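Side-chain contacts in Serine/threonine-protein acetyltransferase HopZ1a (Pseudomonas syringae pv. syringae, PDB 5KLP), which transfers acetyl groups from acetyl-CoA to host proteins such as tubulin, mainly on serine and threonine, with inositol hexakisphosphate as cofactor: residues 28-31 with 32-36; 170-173 with 174-177. The protein carries 10 engineered substitutions. All coordinates share one frame; numbering follows the deposited sequence.

Overall arrangement
Reading from the N terminus, contact 1 comes early: 28-31 and 32-36 are successive parts of helix 21-36, so it closes no loop but bridges a proline kink. This helix packs on helices 40-53 and 324-340, which brings the two ends of the chain together close to the inositol hexakisphosphate site. Contact 2 lies much later, where the chain leaves helix 153-167 and turns through 170-173 into strand 175-179 of the mixed sheet. The contacts are in series, neither nested nor crossing. Contacts 1 and 2 lie on opposite sides of the chain's centre, with their nearest atoms about 31 Å apart.

Contact 1: 28-31 with 32-36; sequences NDLK and PYVRH
At a proline kink in helix 21-36, the side chains of L30 and K31 meet those of the next turn, V34 and R35. P32 has no N-H to offer, and its ring carbon CD fills the place of a donor, lying 3.2 Å from N28 O. The disturbance spreads to the next residue: Y33 N makes a weak, strongly bent bond to L30 O (2.9 Å, N-H...O 121°) in place of the i-to-i+4 bond to D29 O. Regular helix resumes with V34 N to L30 O at 3.2 Å and R35 N to K31 O at 2.9 Å, both donors lying in the carbonyl plane. L30 O thus receives two N-H groups, one well aimed and one poorly. The ring of Y33 swings back toward the preceding turn because its CG stands beside the backbone N (chi1 -67°), and its edge carbon CD2 comes to 3.2 Å from D29 O. Proline also crowds its predecessor, with K31 CB only 3.4 Å from P32 CD.

On the inner face, the leucine and valine suit an interface between helices. V34 CG2 reaches L30 CG at 3.7 Å, and both residues pack on L49 of helix 40-53, while L30 and Y33 also touch helix 324-340. The outer face carries the long polar chains. There R35, bent at chi3, folds back so that K31 O and P32 CA lie over one face of its guanidinium, near the rim. Such a shift of bonding ahead of a restored i-to-i+4 pattern is the mark of a proline-kinked helix.

Contact 2: 170-173 with 174-177; sequences VPLS and QVAI
P171 O accepts the backbone N of Q174 at 2.9 Å (N-H...O 159°), and, one residue further on, L172 O accepts V175 N at 3.0 Å. These two overlapping i-to-i+3 bonds form a short 3-10 turn that feeds directly into strand 175-179. Each donor sits above the plane of its carbonyl, by 47° at P171 and 70° at L172, well away from the lone pairs. The turn completes the connection of a beta-alpha-beta unit, in which helix 153-167 links the neighbouring parallel strands 138-143 and 175-179. S173 O accepts a bond from H248 NE2 at the start of the next strand, 248-251.

Proline suits the first corner, since its carbonyl is the one needed while its missing N-H costs the turn nothing. Its CG meets Q174 CD at 3.6 Å, the two side chains crossing obliquely. Extended beyond CG, the glutamine lays CG and its amide end alongside the proline ring.

Beneath the turn the apolar residues gather, with L172 and V175 both resting on L162 of helix 153-167. V175 CG2, beside its own backbone N, points back under the turn and meets V170 CG1 at 3.9 Å and L172 CD2 at 4.3 Å.

Contact 1: 28-31 with 32-36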
loop_
_atom_site.group_PDB
_atom_site.type_symbol
_atom_site.label_atom_id
_atom_site.label_comp_id
_atom_site.label_asym_id
_atom_site.label_seq_id
_atom_site.Cartn_x
_atom_site.Cartn_y
_atom_site.Cartn_z
ATOM N N ASN A 28 20.930 7.042 -10.596
ATOM C CA ASN A 28 21.499 7.873 -11.656
ATOM C C ASN A 28 20.448 8.680 -12.435
ATOM O O ASN A 28 20.705 9.804 -12.867
ATOM C CB ASN A 28 22.314 7.008 -12.610
ATOM C CG ASN A 28 23.519 6.385 -11.925
ATOM O OD1 ASN A 28 23.965 6.870 -10.883
ATOM N ND2 ASN A 28 24.067 5.325 -12.517
ATOM N N ASP A 29 19.272 8.097 -12.628
ATOM C CA ASP A 29 18.187 8.789 -13.308
ATOM C C ASP A 29 17.668 9.969 -12.483
ATOM O O ASP A 29 17.285 10.997 -13.039
ATOM C CB ASP A 29 17.046 7.822 -13.630
ATOM C CG ASP A 29 17.395 6.865 -14.757
ATOM O OD1 ASP A 29 18.323 7.174 -15.533
ATOM O OD2 ASP A 29 16.731 5.812 -14.877
ATOM N N LEU A 30 17.647 9.823 -11.161
ATOM C CA LEU A 30 17.061 10.852 -10.320
ATOM C C LEU A 30 18.047 11.988 -10.047
ATOM O O LEU A 30 17.655 13.156 -9.989
ATOM C CB LEU A 30 16.565 10.261 -8.993
ATOM C CG LEU A 30 16.025 11.313 -8.013
ATOM C CD1 LEU A 30 14.891 12.121 -8.645
ATOM C CD2 LEU A 30 15.576 10.700 -6.689
ATOM N N LYS A 31 19.327 11.641 -9.921
ATOM C CA LYS A 31 20.353 12.580 -9.487
ATOM C C LYS A 31 20.364 13.961 -10.172
ATOM O O LYS A 31 20.399 14.976 -9.476
ATOM C CB LYS A 31 21.724 11.919 -9.641
ATOM C CG LYS A 31 22.828 12.611 -8.885
ATOM C CD LYS A 31 23.922 11.627 -8.539
ATOM C CE LYS A 31 23.345 10.418 -7.837
ATOM N NZ LYS A 31 24.396 9.387 -7.608
ATOM N N PRO A 32 20.330 14.017 -11.519
ATOM C CA PRO A 32 20.350 15.356 -12.134
ATOM C C PRO A 32 19.126 16.195 -11.772
ATOM O O PRO A 32 19.242 17.413 -11.655
ATOM C CB PRO A 32 20.395 15.061 -13.643
ATOM C CG PRO A 32 19.864 13.699 -13.779
ATOM C CD PRO A 32 20.278 12.959 -12.542
ATOM N N TYR A 33 17.969 15.561 -11.606
ATOM C CA TYR A 33 16.778 16.312 -11.222
ATOM C C TYR A 33 16.958 16.918 -9.843
ATOM O O TYR A 33 16.594 18.075 -9.612
ATOM C CB TYR A 33 15.535 15.428 -11.219
ATOM C CG TYR A 33 15.097 14.916 -12.571
ATOM C CD1 TYR A 33 14.363 15.725 -13.440
ATOM C CD2 TYR A 33 15.386 13.616 -12.970
ATOM C CE1 TYR A 33 13.941 15.254 -14.668
ATOM C CE2 TYR A 33 14.967 13.137 -14.200
ATOM C CZ TYR A 33 14.248 13.960 -15.042
ATOM O OH TYR A 33 13.836 13.484 -16.264
ATOM N N VAL A 34 17.538 16.138 -8.935
ATOM C CA VAL A 34 17.778 16.609 -7.580
ATOM C C VAL A 34 18.783 17.763 -7.612
ATOM O O VAL A 34 18.652 18.737 -6.872
ATOM C CB VAL A 34 18.291 15.475 -6.669
ATOM C CG1 VAL A 34 18.758 16.021 -5.332
ATOM C CG2 VAL A 34 17.209 14.425 -6.463
ATOM N N ARG A 35 19.766 17.666 -8.499
ATOM C CA ARG A 35 20.759 18.714 -8.616
ATOM C C ARG A 35 20.135 20.022 -9.086
ATOM O O ARG A 35 20.484 21.081 -8.595
ATOM C CB ARG A 35 21.863 18.295 -9.588
ATOM C CG ARG A 35 23.156 17.872 -8.926
ATOM C CD ARG A 35 24.273 17.682 -9.953
ATOM N NE ARG A 35 24.246 16.339 -10.528
ATOM C CZ ARG A 35 23.972 16.072 -11.800
ATOM N NH1 ARG A 35 23.717 17.061 -12.647
ATOM N NH2 ARG A 35 23.971 14.815 -12.226
ATOM N N HIS A 36 19.139 19.939 -9.959
ATOM C CA HIS A 36 18.513 21.149 -10.474
ATOM C C HIS A 36 17.366 21.629 -9.586
ATOM O O HIS A 36 16.882 22.744 -9.746
ATOM C CB HIS A 36 17.983 20.922 -11.896
ATOM C CG HIS A 36 19.057 20.778 -12.926
ATOM N ND1 HIS A 36 19.199 19.643 -13.695
ATOM C CD2 HIS A 36 20.076 21.600 -13.279
ATOM C CE1 HIS A 36 20.236 19.788 -14.502
ATOM N NE2 HIS A 36 20.787 20.964 -14.266
#

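Contact 2: 170-173 with 174-177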
loop_
_atom_site.group_PDB
_atom_site.type_symbol
_atom_site.label_atom_id
_atom_site.label_comp_id
_atom_site.label_asym_id
_atom_site.label_seq_id
_atom_site.Cartn_x
_atom_site.Cartn_y
_atom_site.Cartn_z
ATOM N N VAL A 170 -21.655 3.150 7.702
ATOM C CA VAL A 170 -21.132 2.144 6.778
ATOM C C VAL A 170 -21.207 0.764 7.404
ATOM O O VAL A 170 -20.582 0.528 8.436
ATOM C CB VAL A 170 -19.667 2.427 6.386
ATOM C CG1 VAL A 170 -19.147 1.344 5.444
ATOM C CG2 VAL A 170 -19.530 3.818 5.769
ATOM N N PRO A 171 -21.984 -0.156 6.795
ATOM C CA PRO A 171 -21.998 -1.527 7.326
ATOM C C PRO A 171 -20.626 -2.175 7.157
ATOM O O PRO A 171 -20.071 -2.171 6.056
ATOM C CB PRO A 171 -23.060 -2.238 6.476
ATOM C CG PRO A 171 -23.165 -1.429 5.226
ATOM C CD PRO A 171 -22.833 -0.007 5.599
ATOM N N LEU A 172 -20.077 -2.705 8.242
ATOM C CA LEU A 172 -18.726 -3.259 8.197
ATOM C C LEU A 172 -18.682 -4.519 7.341
ATOM O O LEU A 172 -17.605 -4.989 6.980
ATOM C CB LEU A 172 -18.204 -3.567 9.607
ATOM C CG LEU A 172 -17.973 -2.363 10.527
ATOM C CD1 LEU A 172 -17.110 -2.765 11.728
ATOM C CD2 LEU A 172 -17.362 -1.182 9.773
ATOM N N SER A 173 -19.848 -5.080 7.024
ATOM C CA SER A 173 -19.879 -6.248 6.150
ATOM C C SER A 173 -19.510 -5.853 4.722
ATOM O O SER A 173 -19.330 -6.709 3.861
ATOM C CB SER A 173 -21.256 -6.914 6.179
ATOM O OG SER A 173 -22.241 -6.031 5.685
ATOM N N GLN A 174 -19.407 -4.548 4.472
ATOM C CA GLN A 174 -18.995 -4.065 3.163
ATOM C C GLN A 174 -17.559 -3.549 3.209
ATOM O O GLN A 174 -17.097 -2.875 2.285
ATOM C CB GLN A 174 -19.968 -2.985 2.666
ATOM C CG GLN A 174 -21.414 -3.507 2.619
ATOM C CD GLN A 174 -22.381 -2.602 1.864
ATOM O OE1 GLN A 174 -22.000 -1.558 1.327
ATOM N NE2 GLN A 174 -23.637 -3.008 1.817
ATOM N N VAL A 175 -16.853 -3.883 4.286
ATOM C CA VAL A 175 -15.466 -3.445 4.453
ATOM C C VAL A 175 -14.525 -4.636 4.581
ATOM O O VAL A 175 -14.828 -5.595 5.299
ATOM C CB VAL A 175 -15.317 -2.535 5.698
ATOM C CG1 VAL A 175 -13.884 -2.031 5.845
ATOM C CG2 VAL A 175 -16.279 -1.357 5.593
ATOM N N ALA A 176 -13.385 -4.562 3.889
ATOM C CA ALA A 176 -12.351 -5.584 3.975
ATOM C C ALA A 176 -10.985 -4.982 4.276
ATOM O O ALA A 176 -10.609 -3.935 3.737
ATOM C CB ALA A 176 -12.279 -6.391 2.667
ATOM N N ILE A 177 -10.233 -5.655 5.133
ATOM C CA ILE A 177 -8.851 -5.278 5.346
ATOM C C ILE A 177 -7.990 -6.402 4.806
ATOM O O ILE A 177 -8.050 -7.536 5.285
ATOM C CB ILE A 177 -8.533 -5.022 6.823
ATOM C CG1 ILE A 177 -9.436 -3.917 7.371
ATOM C CG2 ILE A 177 -7.077 -4.638 6.969
ATOM C CD1 ILE A 177 -9.249 -3.628 8.845
#